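Local coordinates for unsaturated glucuronyl hydrolase (Streptococcus agalactiae, PDB 2ZZR), which hydrolyses unsaturated hyaluronan, chondroitin and heparin disaccharides, releasing the unsaturated uronic acid from their non-reducing ends, at residues A[136-147]-A[178-189]. Numbering follows the deposited sequence.
Sequences LEATIKAADKLM and NIQLLFFAYEQT
L181, its CG trans to the backbone N (chi1 171°), fits as a knob among T139, A142, A143 and L146, where two helices of the alpha-barrel of this family 88 glycoside hydrolase pack, their segment axes 9.3 Å apart and 120° between their directions. Two small alanines leave room there for a branched leucine, and A143 CB also lies 3.6 Å from A185 CB, where the backbones come close. I140, a second knob in the opposite direction, extends its CD1 among F184, A185, Q188 and T189, 4.0 Å from A185 CA. T139 presents its methyl to the second helix, CG2 lying 3.4 Å obliquely from F184 CE2, while its hydroxyl turns back to A135 O and T124. L136 CD1 meets the edge of the F184 ring; Q188 CG, from the same helix as F184, lies above one face, offset toward the rim. Toward the other end, L182 CD2 packs 3.8 Å from M147 CG; the methionine chain, bent at chi2 and chi3, crosses the leucine obliquely and brings SD to both methyls. Beside the probable active site, N178 OD1 accepts from F117 N and ND2 donates to D174 O, near the probable nucleophile D114, and L146 CD2 comes within 3.2 Å of N178 O.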
# COMPACT_ATOMS: atom_id res chain seq x y z
N LEU A 136 -3.72 -20.57 3.49
CA LEU A 136 -2.74 -20.53 4.56
C LEU A 136 -1.39 -21.10 4.11
O LEU A 136 -0.35 -20.51 4.36
CB LEU A 136 -3.25 -21.28 5.80
CG LEU A 136 -2.32 -21.36 7.01
CD1 LEU A 136 -1.95 -19.97 7.53
CD2 LEU A 136 -2.95 -22.20 8.13
N GLU A 137 -1.43 -22.26 3.45
CA GLU A 137 -0.22 -22.92 2.95
C GLU A 137 0.58 -21.98 2.05
O GLU A 137 1.79 -21.84 2.22
CB GLU A 137 -0.61 -24.19 2.19
CG GLU A 137 0.57 -24.98 1.66
CD GLU A 137 0.15 -26.13 0.76
OE1 GLU A 137 1.02 -26.67 0.04
OE2 GLU A 137 -1.05 -26.50 0.76
N ALA A 138 -0.10 -21.35 1.10
CA ALA A 138 0.55 -20.42 0.17
C ALA A 138 1.16 -19.24 0.92
O ALA A 138 2.26 -18.80 0.60
CB ALA A 138 -0.44 -19.93 -0.87
N THR A 139 0.44 -18.74 1.92
CA THR A 139 0.91 -17.61 2.73
C THR A 139 2.22 -17.94 3.47
O THR A 139 3.19 -17.16 3.41
CB THR A 139 -0.17 -17.14 3.74
OG1 THR A 139 -1.33 -16.68 3.04
CG2 THR A 139 0.37 -16.00 4.60
N ILE A 140 2.26 -19.09 4.15
CA ILE A 140 3.45 -19.48 4.90
C ILE A 140 4.64 -19.70 3.96
O ILE A 140 5.74 -19.23 4.23
CB ILE A 140 3.21 -20.71 5.81
CG1 ILE A 140 2.08 -20.43 6.81
CG2 ILE A 140 4.50 -21.12 6.54
CD1 ILE A 140 2.30 -19.19 7.69
N LYS A 141 4.39 -20.38 2.84
CA LYS A 141 5.44 -20.59 1.84
C LYS A 141 5.96 -19.26 1.29
O LYS A 141 7.17 -19.09 1.11
CB LYS A 141 4.95 -21.51 0.72
CG LYS A 141 4.84 -22.98 1.15
CD LYS A 141 4.17 -23.82 0.08
CE LYS A 141 4.20 -25.30 0.45
NZ LYS A 141 3.66 -26.15 -0.64
N ALA A 142 5.05 -18.31 1.04
CA ALA A 142 5.42 -16.95 0.62
C ALA A 142 6.25 -16.22 1.67
O ALA A 142 7.21 -15.53 1.33
CB ALA A 142 4.17 -16.14 0.28
N ALA A 143 5.89 -16.37 2.95
CA ALA A 143 6.65 -15.78 4.05
C ALA A 143 8.08 -16.32 4.05
O ALA A 143 9.03 -15.55 4.15
CB ALA A 143 5.96 -16.04 5.38
N ASP A 144 8.23 -17.64 3.92
CA ASP A 144 9.55 -18.26 3.85
C ASP A 144 10.35 -17.74 2.65
O ASP A 144 11.56 -17.50 2.74
CB ASP A 144 9.44 -19.78 3.80
CG ASP A 144 8.95 -20.37 5.11
OD1 ASP A 144 9.12 -19.71 6.16
OD2 ASP A 144 8.38 -21.48 5.08
N LYS A 145 9.66 -17.56 1.52
CA LYS A 145 10.29 -17.00 0.32
C LYS A 145 10.82 -15.59 0.60
O LYS A 145 11.95 -15.25 0.23
CB LYS A 145 9.32 -17.00 -0.86
CG LYS A 145 9.93 -16.57 -2.19
CD LYS A 145 10.91 -17.61 -2.73
CE LYS A 145 11.56 -17.16 -4.03
NZ LYS A 145 12.61 -16.13 -3.79
N LEU A 146 10.01 -14.77 1.27
CA LEU A 146 10.41 -13.42 1.64
C LEU A 146 11.62 -13.40 2.59
O LEU A 146 12.53 -12.58 2.44
CB LEU A 146 9.23 -12.65 2.24
CG LEU A 146 9.48 -11.17 2.57
CD1 LEU A 146 9.92 -10.39 1.33
CD2 LEU A 146 8.24 -10.55 3.20
N MET A 147 11.61 -14.32 3.56
CA MET A 147 12.70 -14.44 4.53
C MET A 147 14.07 -14.68 3.88
O MET A 147 15.10 -14.30 4.44
CB MET A 147 12.39 -15.57 5.54
CG MET A 147 11.23 -15.24 6.49
SD MET A 147 11.69 -14.03 7.75
CE MET A 147 12.53 -15.10 8.92
N ASN A 178 5.22 -5.17 3.03
CA ASN A 178 5.50 -6.58 2.80
C ASN A 178 5.92 -7.36 4.04
O ASN A 178 5.83 -8.59 4.08
CB ASN A 178 6.51 -6.72 1.66
CG ASN A 178 5.91 -6.37 0.32
OD1 ASN A 178 5.29 -7.21 -0.33
ND2 ASN A 178 6.05 -5.11 -0.09
N ILE A 179 6.35 -6.66 5.09
CA ILE A 179 6.70 -7.32 6.35
C ILE A 179 5.45 -7.74 7.15
O ILE A 179 5.55 -8.49 8.12
CB ILE A 179 7.67 -6.49 7.23
CG1 ILE A 179 7.02 -5.19 7.72
CG2 ILE A 179 8.98 -6.21 6.48
CD1 ILE A 179 7.86 -4.40 8.76
N GLN A 180 4.28 -7.27 6.74
CA GLN A 180 3.05 -7.67 7.43
C GLN A 180 2.85 -9.17 7.28
O GLN A 180 2.40 -9.85 8.22
CB GLN A 180 1.84 -6.87 6.91
CG GLN A 180 2.02 -5.34 6.96
CD GLN A 180 2.65 -4.81 8.26
OE1 GLN A 180 3.60 -4.03 8.23
NE2 GLN A 180 2.10 -5.23 9.39
N LEU A 181 3.24 -9.69 6.12
CA LEU A 181 3.26 -11.12 5.84
C LEU A 181 4.07 -11.88 6.89
O LEU A 181 3.68 -12.97 7.32
CB LEU A 181 3.84 -11.36 4.43
CG LEU A 181 4.16 -12.79 3.97
CD1 LEU A 181 2.90 -13.64 3.96
CD2 LEU A 181 4.80 -12.74 2.59
N LEU A 182 5.19 -11.29 7.30
CA LEU A 182 6.06 -11.91 8.30
C LEU A 182 5.45 -11.89 9.71
O LEU A 182 5.58 -12.86 10.45
CB LEU A 182 7.44 -11.27 8.30
CG LEU A 182 8.16 -11.34 6.95
CD1 LEU A 182 9.53 -10.70 7.06
CD2 LEU A 182 8.27 -12.78 6.43
N PHE A 183 4.78 -10.79 10.06
CA PHE A 183 4.05 -10.74 11.34
C PHE A 183 2.94 -11.79 11.38
O PHE A 183 2.71 -12.39 12.43
CB PHE A 183 3.47 -9.35 11.61
CG PHE A 183 4.50 -8.31 12.03
CD1 PHE A 183 4.62 -7.12 11.32
CD2 PHE A 183 5.32 -8.52 13.14
CE1 PHE A 183 5.55 -6.14 11.70
CE2 PHE A 183 6.26 -7.55 13.53
CZ PHE A 183 6.37 -6.36 12.81
N PHE A 184 2.28 -12.01 10.25
CA PHE A 184 1.25 -13.06 10.14
C PHE A 184 1.87 -14.44 10.35
O PHE A 184 1.35 -15.26 11.13
CB PHE A 184 0.52 -12.99 8.80
CG PHE A 184 -0.46 -14.12 8.59
CD1 PHE A 184 -1.75 -14.04 9.11
CD2 PHE A 184 -0.09 -15.26 7.89
CE1 PHE A 184 -2.66 -15.09 8.93
CE2 PHE A 184 -0.99 -16.32 7.70
CZ PHE A 184 -2.28 -16.22 8.21
N ALA A 185 2.97 -14.71 9.65
CA ALA A 185 3.66 -16.00 9.78
C ALA A 185 4.10 -16.25 11.22
O ALA A 185 4.00 -17.38 11.71
CB ALA A 185 4.85 -16.08 8.83
N TYR A 186 4.55 -15.20 11.91
CA TYR A 186 4.90 -15.31 13.32
C TYR A 186 3.69 -15.74 14.15
O TYR A 186 3.79 -16.65 14.98
CB TYR A 186 5.46 -13.99 13.87
CG TYR A 186 5.48 -13.96 15.38
CD1 TYR A 186 6.36 -14.77 16.10
CD2 TYR A 186 4.59 -13.15 16.08
CE1 TYR A 186 6.37 -14.76 17.49
CE2 TYR A 186 4.59 -13.14 17.47
CZ TYR A 186 5.48 -13.94 18.17
OH TYR A 186 5.47 -13.91 19.54
N GLU A 187 2.55 -15.08 13.93
CA GLU A 187 1.33 -15.35 14.70
C GLU A 187 0.83 -16.78 14.48
O GLU A 187 0.33 -17.42 15.42
CB GLU A 187 0.24 -14.34 14.36
CG GLU A 187 0.56 -12.93 14.88
CD GLU A 187 -0.39 -11.87 14.37
OE1 GLU A 187 -1.21 -12.16 13.47
OE2 GLU A 187 -0.31 -10.73 14.87
N GLN A 188 0.97 -17.28 13.26
CA GLN A 188 0.48 -18.61 12.89
C GLN A 188 1.38 -19.75 13.37
O GLN A 188 0.89 -20.83 13.73
CB GLN A 188 0.27 -18.71 11.38
CG GLN A 188 -0.80 -17.79 10.83
CD GLN A 188 -2.17 -18.03 11.47
OE1 GLN A 188 -2.63 -19.16 11.55
NE2 GLN A 188 -2.82 -16.95 11.91
N THR A 189 2.69 -19.52 13.36
CA THR A 189 3.66 -20.58 13.61
C THR A 189 4.31 -20.51 14.99
O THR A 189 4.79 -21.53 15.51
CB THR A 189 4.79 -20.57 12.55
OG1 THR A 189 5.54 -19.36 12.67
CG2 THR A 189 4.23 -20.72 11.14